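Local coordinates for protein ricin B-related lectin (Polyporus squamosus, PDB 5MUA) that probably binds galactose-containing glycans through a beta-trefoil lectin domain and couples that domain to a calcium-dependent, papain-like cysteine protease domain whose cleft holds the inhibitor E-64, at residues Glu52-Ala57 against Asn94-Ile99; Asp72-Gly75 against Gly81-Ile84; Gly237-Ser242 against His248-Phe253. All coordinates share one frame; numbering follows the deposited sequence. Where two conformers were deposited one is given.

Interaction 1 of 3, residues Glu52-Ala57 against Asn94-Ile99; sequences EPVGEA and NQKWII. With GAL (beta-D-galactopyranose), chain J.
Lys96 carries this small surface contact, and it does so with the carbon part of its chain. Its CE lies 3.8 Å from CG2 of Val54, the two side chains meeting at a slant, and the same methylene stands 3.5 Å from OE1 of Glu56, whose extended chain crosses that of the lysine at about a right angle. The charges do not join: Lys96 runs extended as far as CE and then turns (chi4 70°), leaving NZ 4.7 Å from Glu56 OE1, a distance at which attraction may still be felt without a salt bridge. Glu56 OE2 instead forms a salt bridge with Lys111 NZ, and Thr59 of strand 59-64 touches both Val54 and Lys96. Asn94, two residues before Lys96, reaches the sugar: it gives an almost straight bond (175°) from ND2 to O3 of galactose, 2.9 Å long, and ND2 is also bonded to Leu73 O. The residues next to the lysine are positioned by bonds of their own, Gln95 OE1 accepting from Thr90 N, Gln95 NE2 donating to Arg88 O and Asp72 OD2, and Trp97 NE1 donating to Met71 O. Gln95, Lys96 and Trp97 thus form the Q-x-W signature of ricin-type beta-trefoil lectins, here directly after Asn94, which binds galactose.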
loop_
_atom_site.group_PDB
_atom_site.type_symbol
_atom_site.label_atom_id
_atom_site.label_comp_id
_atom_site.label_asym_id
_atom_site.label_seq_id
_atom_site.Cartn_x
_atom_site.Cartn_y
_atom_site.Cartn_z
ATOM N N GLU B 52 -13.966 7.966 23.716
ATOM C CA GLU B 52 -12.945 7.156 24.365
ATOM C C GLU B 52 -13.100 7.139 25.895
ATOM O O GLU B 52 -13.169 8.157 26.509
ATOM C CB GLU B 52 -11.528 7.549 23.967
ATOM C CG GLU B 52 -11.253 7.396 22.481
ATOM C CD GLU B 52 -9.972 8.063 22.006
ATOM O OE1 GLU B 52 -9.923 9.304 22.014
ATOM O OE2 GLU B 52 -8.998 7.336 21.689
ATOM N N PRO B 53 -13.076 5.942 26.478
ATOM C CA PRO B 53 -13.240 5.824 27.931
ATOM C C PRO B 53 -12.079 6.443 28.645
ATOM O O PRO B 53 -10.942 6.319 28.157
ATOM C CB PRO B 53 -13.325 4.302 28.159
ATOM C CG PRO B 53 -12.588 3.696 27.017
ATOM C CD PRO B 53 -12.877 4.631 25.837
ATOM N N VAL B 54 -12.315 7.088 29.775
ATOM C CA VAL B 54 -11.224 7.626 30.575
ATOM C C VAL B 54 -11.044 6.910 31.937
ATOM O O VAL B 54 -10.433 7.449 32.811
ATOM C CB VAL B 54 -11.322 9.135 30.836
ATOM C CG1 VAL B 54 -11.102 9.941 29.563
ATOM C CG2 VAL B 54 -12.632 9.453 31.480
ATOM N N GLY B 55 -11.571 5.716 32.104
ATOM C CA GLY B 55 -11.325 4.923 33.339
ATOM C C GLY B 55 -12.176 5.376 34.526
ATOM O O GLY B 55 -11.749 5.231 35.664
ATOM N N GLU B 56 -13.352 5.932 34.277
ATOM C CA GLU B 56 -14.350 6.206 35.327
ATOM C C GLU B 56 -15.673 5.806 34.754
ATOM O O GLU B 56 -15.922 6.015 33.564
ATOM C CB GLU B 56 -14.389 7.688 35.706
ATOM C CG GLU B 56 -13.009 8.370 35.728
ATOM C CD GLU B 56 -13.117 9.882 35.914
ATOM O OE1 GLU B 56 -12.319 10.634 35.267
ATOM O OE2 GLU B 56 -14.018 10.277 36.712
ATOM N N ALA B 57 -16.526 5.255 35.584
ATOM C CA ALA B 57 -17.789 4.680 35.173
ATOM C C ALA B 57 -18.547 5.599 34.183
ATOM O O ALA B 57 -18.788 6.764 34.462
ATOM C CB ALA B 57 -18.674 4.411 36.393
ATOM N N ASN B 94 -14.169 19.364 32.279
ATOM C CA ASN B 94 -15.095 19.980 31.294
ATOM C C ASN B 94 -14.862 19.447 29.884
ATOM O O ASN B 94 -15.442 19.946 28.927
ATOM C CB ASN B 94 -14.997 21.506 31.282
ATOM C CG ASN B 94 -13.658 22.011 30.696
ATOM O OD1 ASN B 94 -12.595 21.432 30.971
ATOM N ND2 ASN B 94 -13.719 23.059 29.897
ATOM N N GLN B 95 -13.969 18.497 29.707
ATOM C CA GLN B 95 -13.895 17.657 28.465
ATOM C C GLN B 95 -14.257 16.188 28.693
ATOM O O GLN B 95 -14.013 15.331 27.827
ATOM C CB GLN B 95 -12.481 17.748 27.827
ATOM C CG GLN B 95 -12.126 19.202 27.518
ATOM C CD GLN B 95 -10.803 19.349 26.841
ATOM O OE1 GLN B 95 -9.999 18.375 26.781
ATOM N NE2 GLN B 95 -10.598 20.514 26.210
ATOM N N LYS B 96 -14.757 15.857 29.884
ATOM C CA LYS B 96 -15.196 14.538 30.193
ATOM C C LYS B 96 -16.703 14.549 30.297
ATOM O O LYS B 96 -17.296 15.498 30.868
ATOM C CB LYS B 96 -14.621 14.074 31.522
ATOM C CG LYS B 96 -13.103 13.833 31.445
ATOM C CD LYS B 96 -12.573 13.386 32.816
ATOM C CE LYS B 96 -11.197 12.749 32.758
ATOM N NZ LYS B 96 -10.158 13.729 32.453
ATOM N N TRP B 97 -17.275 13.504 29.737
ATOM C CA TRP B 97 -18.729 13.413 29.477
ATOM C C TRP B 97 -19.296 12.077 29.944
ATOM O O TRP B 97 -18.749 11.025 29.608
ATOM C CB TRP B 97 -18.978 13.614 27.988
ATOM C CG TRP B 97 -18.499 14.930 27.509
ATOM C CD1 TRP B 97 -17.326 15.196 26.870
ATOM C CD2 TRP B 97 -19.155 16.198 27.659
ATOM N NE1 TRP B 97 -17.214 16.515 26.658
ATOM C CE2 TRP B 97 -18.310 17.171 27.105
ATOM C CE3 TRP B 97 -20.353 16.607 28.231
ATOM C CZ2 TRP B 97 -18.644 18.542 27.050
ATOM C CZ3 TRP B 97 -20.737 17.987 28.140
ATOM C CH2 TRP B 97 -19.884 18.940 27.614
ATOM N N ILE B 98 -20.340 12.139 30.768
ATOM C CA ILE B 98 -21.001 10.986 31.328
ATOM C C ILE B 98 -22.159 10.745 30.385
ATOM O O ILE B 98 -23.055 11.602 30.245
ATOM C CB ILE B 98 -21.460 11.183 32.806
ATOM C CG1 ILE B 98 -20.206 11.384 33.716
ATOM C CG2 ILE B 98 -22.162 9.918 33.265
ATOM C CD1 ILE B 98 -20.497 11.841 35.160
ATOM N N ILE B 99 -22.152 9.574 29.767
ATOM C CA ILE B 99 -23.155 9.201 28.744
ATOM C C ILE B 99 -23.968 8.071 29.313
ATOM O O ILE B 99 -23.431 7.020 29.539
ATOM C CB ILE B 99 -22.480 8.818 27.445
ATOM C CG1 ILE B 99 -21.751 10.046 26.873
ATOM C CG2 ILE B 99 -23.534 8.330 26.432
ATOM C CD1 ILE B 99 -20.838 9.700 25.733
HETATM C C1 GAL J . -11.044 27.642 29.532
HETATM C C2 GAL J . -11.141 26.121 29.649
HETATM C C3 GAL J . -11.031 25.386 28.329
HETATM C C4 GAL J . -11.989 26.036 27.319
HETATM C C5 GAL J . -11.781 27.574 27.279
HETATM C C6 GAL J . -12.781 28.305 26.409
HETATM O O1 GAL J . -11.421 28.137 30.784
HETATM O O2 GAL J . -10.073 25.673 30.501
HETATM O O3 GAL J . -11.301 23.986 28.600
HETATM O O4 GAL J . -13.330 25.709 27.768
HETATM O O5 GAL J . -11.931 28.146 28.589
HETATM O O6 GAL J . -12.411 29.672 26.357
#

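Interaction 2 of 3, residues Asp72-Gly75 against Gly81-Ile84; sequences DLAG and GTAI. With GAL (beta-D-galactopyranose), chain J.
The hairpin of strands 70-73 and 82-87 forms one wall of the galactose site in the ricin-type trefoil. Leu73 and Ile84 are an antiparallel non-hydrogen-bonded pair. Next to them Ala74 N donates to Ala83 O at 3.0 Å. A CA-H...O contact from Ile84 CA to Asp72 O, 3.4 Å, supplements this bond. Inside the hairpin Thr82 turns CG2 toward Asp72-Gly75, 3.7 Å from Leu73 CD1 and 3.3 Å from Ala74 O; its OG1 is held by Thr79 O. Leu73 and Ile84 extend their apolar ends to Trp97, although the fine fit of Ile84 is doubtful because it was modelled in two conformers. Gly81 and Thr82 both face Gly132, a G1 beta bulge. The side chain of Asp72 leaves the backbone away from Gly81-Ile84, and with CG anti to the backbone N (chi1 169°) its carboxylate meets the sugar through both oxygens. OD1 takes a very short bond of 2.5 Å from O4 of galactose, and OD2 one of 2.6 Å from O3. Past the end of the strand, Gly75 N gives a hydrogen to O4 at 2.9 Å. O4 is therefore donor and acceptor at once, gripped by a carboxylate and a backbone amide, which is consistent with recognition of the axial 4-hydroxyl that distinguishes galactose from glucose.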
loop_
_atom_site.group_PDB
_atom_site.type_symbol
_atom_site.label_atom_id
_atom_site.label_comp_id
_atom_site.label_asym_id
_atom_site.label_seq_id
_atom_site.Cartn_x
_atom_site.Cartn_y
_atom_site.Cartn_z
ATOM N N ASP B 72 -15.976 20.332 24.503
ATOM C CA ASP B 72 -15.512 21.031 25.698
ATOM C C ASP B 72 -16.635 22.018 26.115
ATOM O O ASP B 72 -17.230 22.709 25.275
ATOM C CB ASP B 72 -14.177 21.724 25.307
ATOM C CG ASP B 72 -13.634 22.759 26.368
ATOM O OD1 ASP B 72 -14.365 23.742 26.700
ATOM O OD2 ASP B 72 -12.428 22.629 26.688
ATOM N N LEU B 73 -16.924 22.051 27.415
ATOM C CA LEU B 73 -17.931 22.972 27.940
ATOM C C LEU B 73 -17.171 24.284 28.297
ATOM O O LEU B 73 -16.322 24.297 29.221
ATOM C CB LEU B 73 -18.618 22.376 29.160
ATOM C CG LEU B 73 -19.717 23.253 29.751
ATOM C CD1 LEU B 73 -20.883 23.509 28.778
ATOM C CD2 LEU B 73 -20.281 22.511 30.928
ATOM N N ALA B 74 -17.400 25.316 27.503
ATOM C CA ALA B 74 -16.597 26.534 27.506
ATOM C C ALA B 74 -16.457 27.131 28.868
ATOM O O ALA B 74 -17.448 27.341 29.615
ATOM C CB ALA B 74 -17.188 27.595 26.523
ATOM N N GLY B 75 -15.225 27.333 29.277
ATOM C CA GLY B 75 -14.960 27.993 30.539
ATOM C C GLY B 75 -15.369 27.217 31.798
ATOM O O GLY B 75 -15.386 27.781 32.924
ATOM N N GLY B 81 -26.854 27.741 28.931
ATOM C CA GLY B 81 -26.582 28.353 27.637
ATOM C C GLY B 81 -25.109 28.552 27.336
ATOM O O GLY B 81 -24.799 29.229 26.350
ATOM N N THR B 82 -24.244 27.998 28.185
ATOM C CA THR B 82 -22.816 27.985 27.950
ATOM C C THR B 82 -22.462 27.206 26.677
ATOM O O THR B 82 -22.967 26.120 26.472
ATOM C CB THR B 82 -22.122 27.285 29.121
ATOM O OG1 THR B 82 -22.384 28.037 30.329
ATOM C CG2 THR B 82 -20.622 27.189 28.907
ATOM N N ALA B 83 -21.587 27.782 25.864
ATOM C CA ALA B 83 -21.252 27.206 24.546
ATOM C C ALA B 83 -20.560 25.878 24.756
ATOM O O ALA B 83 -19.714 25.734 25.670
ATOM C CB ALA B 83 -20.302 28.122 23.776
ATOM N N ILE B 84 -20.842 24.978 23.831
ATOM C CA ILE B 84 -20.133 23.698 23.707
ATOM C C ILE B 84 -19.218 23.899 22.476
ATOM O O ILE B 84 -19.710 24.203 21.409
ATOM C CB ILE B 84 -21.060 22.488 23.441
ATOM C CG1 ILE B 84 -22.127 22.300 24.525
ATOM C CG2 ILE B 84 -20.223 21.213 23.253
ATOM C CD1 ILE B 84 -21.593 21.959 25.889
HETATM C C1 GAL J . -11.044 27.642 29.532
HETATM C C2 GAL J . -11.141 26.121 29.649
HETATM C C3 GAL J . -11.031 25.386 28.329
HETATM C C4 GAL J . -11.989 26.036 27.319
HETATM C C5 GAL J . -11.781 27.574 27.279
HETATM C C6 GAL J . -12.781 28.305 26.409
HETATM O O1 GAL J . -11.421 28.137 30.784
HETATM O O2 GAL J . -10.073 25.673 30.501
HETATM O O3 GAL J . -11.301 23.986 28.600
HETATM O O4 GAL J . -13.330 25.709 27.768
HETATM O O5 GAL J . -11.931 28.146 28.589
HETATM O O6 GAL J . -12.411 29.672 26.357
#

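Interaction 3 of 3, residues Gly237-Ser242 against His248-Phe253; sequences GLMFGS and HAYNWF. With E64 (N-[N-[1-hydroxycarboxyethyl-carbonyl]leucylamino-butyl]-guanidine), chain K.
Trp252 is sandwiched by the opposite strand. On one face Gly237 CA stands 3.4 Å from the centroid of its five-membered ring and 15° off the normal; on the other Met239 CE lies 3.9 Å from that centroid, 12° off. Both are CH-pi contacts, the first so close because Gly237 has no side chain. Setting CG between backbone N and carbonyl carbon, chi1 (62°) lays the ring across the neighbouring strand. NE1, at the ring edge, makes a weak bond of 3.2 Å to Leu238 O. Met239 CB also packs over the face of Tyr250, 4.0 Å from the ring centroid, while SD approaches both rings obliquely as a Met-aromatic contact. Gly237 O is shared by Asn251 ND2 (3.0 Å) and Trp252 N, which reach it from opposite faces of its carbonyl plane. At the far end Phe240 CD1 meets Ala249 CB at 3.6 Å, and the E-64 leucyl methyls lie over one face of that ring. His248 ND1 donates to E-64 O2 at 2.9 Å, in the imidazole plane, while NE2 is bonded to Glu266. Gly237-Trp252, Met239-Tyr250 and Gly241-His248 are antiparallel hydrogen-bonded pairs, alternating with non-hydrogen-bonded Leu238-Asn251 and Phe240-Ala249. The hairpin lies between strands 280-285 and 261-266; helix 208-226, bearing Cys208, packs on the Leu238 and Asn251 side, helix 153-162 meets Met239 and Trp252, and Leu285 of the second subunit packs on Phe240.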
loop_
_atom_site.group_PDB
_atom_site.type_symbol
_atom_site.label_atom_id
_atom_site.label_comp_id
_atom_site.label_asym_id
_atom_site.label_seq_id
_atom_site.Cartn_x
_atom_site.Cartn_y
_atom_site.Cartn_z
ATOM N N GLY B 237 -9.595 -3.868 3.674
ATOM C CA GLY B 237 -9.005 -5.207 3.554
ATOM C C GLY B 237 -8.296 -5.466 2.236
ATOM O O GLY B 237 -8.664 -4.902 1.187
ATOM N N LEU B 238 -7.288 -6.302 2.340
ATOM C CA LEU B 238 -6.595 -6.935 1.194
ATOM C C LEU B 238 -6.906 -8.426 1.238
ATOM O O LEU B 238 -6.870 -9.028 2.340
ATOM C CB LEU B 238 -5.095 -6.708 1.262
ATOM C CG LEU B 238 -4.216 -7.391 0.202
ATOM C CD1 LEU B 238 -4.608 -6.886 -1.180
ATOM C CD2 LEU B 238 -2.790 -7.002 0.444
ATOM N N MET B 239 -7.255 -9.016 0.076
ATOM C CA MET B 239 -7.450 -10.449 -0.010
ATOM C C MET B 239 -6.723 -10.965 -1.280
ATOM O O MET B 239 -6.664 -10.290 -2.257
ATOM C CB MET B 239 -8.962 -10.803 -0.129
ATOM C CG MET B 239 -9.495 -11.409 1.113
ATOM S SD MET B 239 -11.253 -11.610 0.819
ATOM C CE MET B 239 -11.608 -11.747 2.562
ATOM N N PHE B 240 -6.100 -12.121 -1.166
ATOM C CA PHE B 240 -5.688 -12.943 -2.297
ATOM C C PHE B 240 -6.595 -14.167 -2.253
ATOM O O PHE B 240 -6.746 -14.850 -1.204
ATOM C CB PHE B 240 -4.241 -13.437 -2.128
ATOM C CG PHE B 240 -3.177 -12.406 -2.296
ATOM C CD1 PHE B 240 -3.422 -11.055 -2.534
ATOM C CD2 PHE B 240 -1.846 -12.851 -2.300
ATOM C CE1 PHE B 240 -2.394 -10.160 -2.704
ATOM C CE2 PHE B 240 -0.797 -11.943 -2.490
ATOM C CZ PHE B 240 -1.084 -10.600 -2.677
ATOM N N GLY B 241 -7.200 -14.462 -3.387
ATOM C CA GLY B 241 -8.037 -15.642 -3.491
ATOM C C GLY B 241 -7.916 -16.308 -4.846
ATOM O O GLY B 241 -7.233 -15.805 -5.742
ATOM N N SER B 242 -8.585 -17.444 -4.959
ATOM C CA SER B 242 -8.522 -18.209 -6.170
ATOM C C SER B 242 -9.777 -18.936 -6.450
ATOM O O SER B 242 -10.606 -19.208 -5.567
ATOM C CB SER B 242 -7.375 -19.199 -6.106
ATOM O OG SER B 242 -7.509 -20.085 -5.021
ATOM N N HIS B 248 -6.560 -14.114 -7.807
ATOM C CA HIS B 248 -6.789 -12.662 -7.977
ATOM C C HIS B 248 -6.669 -12.006 -6.642
ATOM O O HIS B 248 -7.026 -12.622 -5.642
ATOM C CB HIS B 248 -8.237 -12.425 -8.542
ATOM C CG HIS B 248 -8.540 -11.029 -9.005
ATOM N ND1 HIS B 248 -7.932 -10.406 -10.076
ATOM C CD2 HIS B 248 -9.450 -10.153 -8.564
ATOM C CE1 HIS B 248 -8.421 -9.201 -10.243
ATOM N NE2 HIS B 248 -9.341 -9.017 -9.319
ATOM N N ALA B 249 -6.195 -10.754 -6.682
ATOM C CA ALA B 249 -6.094 -9.875 -5.541
ATOM C C ALA B 249 -7.118 -8.791 -5.623
ATOM O O ALA B 249 -7.334 -8.228 -6.676
ATOM C CB ALA B 249 -4.698 -9.233 -5.408
ATOM N N TYR B 250 -7.720 -8.465 -4.470
ATOM C CA TYR B 250 -8.852 -7.517 -4.442
ATOM C C TYR B 250 -8.985 -7.024 -3.024
ATOM O O TYR B 250 -8.214 -7.438 -2.101
ATOM C CB TYR B 250 -10.203 -8.181 -4.923
ATOM C CG TYR B 250 -10.420 -9.567 -4.374
ATOM C CD1 TYR B 250 -9.727 -10.672 -4.903
ATOM C CD2 TYR B 250 -11.258 -9.803 -3.303
ATOM C CE1 TYR B 250 -9.861 -11.952 -4.370
ATOM C CE2 TYR B 250 -11.409 -11.086 -2.747
ATOM C CZ TYR B 250 -10.736 -12.169 -3.287
ATOM O OH TYR B 250 -10.881 -13.419 -2.748
ATOM N N ASN B 251 -9.868 -6.072 -2.855
ATOM C CA ASN B 251 -10.047 -5.453 -1.541
ATOM C C ASN B 251 -11.428 -5.828 -0.949
ATOM O O ASN B 251 -12.286 -6.388 -1.619
ATOM C CB ASN B 251 -9.909 -3.940 -1.658
ATOM C CG ASN B 251 -8.522 -3.513 -2.141
ATOM O OD1 ASN B 251 -8.340 -3.087 -3.279
ATOM N ND2 ASN B 251 -7.558 -3.628 -1.267
ATOM N N TRP B 252 -11.629 -5.482 0.324
ATOM C CA TRP B 252 -12.838 -5.848 0.999
ATOM C C TRP B 252 -13.100 -4.939 2.186
ATOM O O TRP B 252 -12.170 -4.326 2.752
ATOM C CB TRP B 252 -12.851 -7.263 1.449
ATOM C CG TRP B 252 -11.776 -7.646 2.466
ATOM C CD1 TRP B 252 -10.508 -8.101 2.180
ATOM C CD2 TRP B 252 -11.896 -7.671 3.893
ATOM N NE1 TRP B 252 -9.831 -8.375 3.372
ATOM C CE2 TRP B 252 -10.682 -8.153 4.422
ATOM C CE3 TRP B 252 -12.922 -7.314 4.786
ATOM C CZ2 TRP B 252 -10.444 -8.221 5.776
ATOM C CZ3 TRP B 252 -12.693 -7.444 6.132
ATOM C CH2 TRP B 252 -11.481 -7.908 6.617
ATOM N N PHE B 253 -14.365 -4.929 2.572
ATOM C CA PHE B 253 -14.876 -4.007 3.543
ATOM C C PHE B 253 -16.050 -4.663 4.274
ATOM O O PHE B 253 -16.580 -5.741 3.865
ATOM C CB PHE B 253 -15.429 -2.759 2.810
ATOM C CG PHE B 253 -14.384 -1.968 2.067
ATOM C CD1 PHE B 253 -13.550 -1.084 2.750
ATOM C CD2 PHE B 253 -14.243 -2.086 0.722
ATOM C CE1 PHE B 253 -12.516 -0.408 2.086
ATOM C CE2 PHE B 253 -13.256 -1.382 0.031
ATOM C CZ PHE B 253 -12.402 -0.536 0.716
HETATM C C1 E64 K . -4.663 -10.222 -11.837
HETATM O O1 E64 K . -4.052 -9.307 -12.382
HETATM O O2 E64 K . -5.881 -10.506 -12.079
HETATM C C2 E64 K . -3.998 -10.969 -10.753
HETATM C C3 E64 K . -2.567 -11.314 -11.169
HETATM O O3 E64 K . -2.874 -12.291 -12.150
HETATM C C4 E64 K . -1.773 -11.922 -10.071
HETATM O O4 E64 K . -0.993 -11.282 -9.443
HETATM N N1 E64 K . -2.028 -13.148 -9.748
HETATM C C6 E64 K . -1.355 -13.900 -8.699
HETATM C C7 E64 K . -2.067 -14.169 -7.387
HETATM C C8 E64 K . -2.683 -12.938 -6.738
HETATM C C9 E64 K . -1.587 -12.063 -6.127
HETATM C C10 E64 K . -3.614 -13.410 -5.704
HETATM C C11 E64 K . -0.482 -15.045 -9.163
HETATM O O5 E64 K . -1.055 -16.107 -9.350
HETATM N N2 E64 K . 0.807 -14.912 -9.355
HETATM C C12 E64 K . 1.734 -16.035 -9.598
HETATM C C13 E64 K . 2.760 -16.109 -8.475
HETATM C C14 E64 K . 3.899 -17.140 -8.684
HETATM C C15 E64 K . 3.929 -18.138 -7.528
HETATM N N3 E64 K . 5.227 -18.822 -7.534
HETATM C C16 E64 K . 5.676 -19.646 -6.602
HETATM N N4 E64 K . 4.873 -20.065 -5.605
HETATM N N5 E64 K . 6.997 -20.021 -6.642
#

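Overall arrangement
From the N terminus, Glu52-Ala57 opens a loop that interaction 1 closes at Asn94-Ile99 after 36 intervening residues. Interaction 2 is nested inside it, a hairpin that closes a much shorter turn. The two touch through the hydrogen bonds of Gln95 and Asn94 to Asp72-Gly75, and both reach the same galactose, so the lectin site combines residues from the inner hairpin and the returning outer chain. Interaction 3 follows in series and crosses neither: it closes the hairpin of strands 233-243 and 246-255 in the papain-like part, on the opposite side of the chain's centre. Its centre is about 39 Å from that of interaction 1 and 47 Å from that of interaction 2, so the sugar-side contacts lie far from the inhibitor-side one.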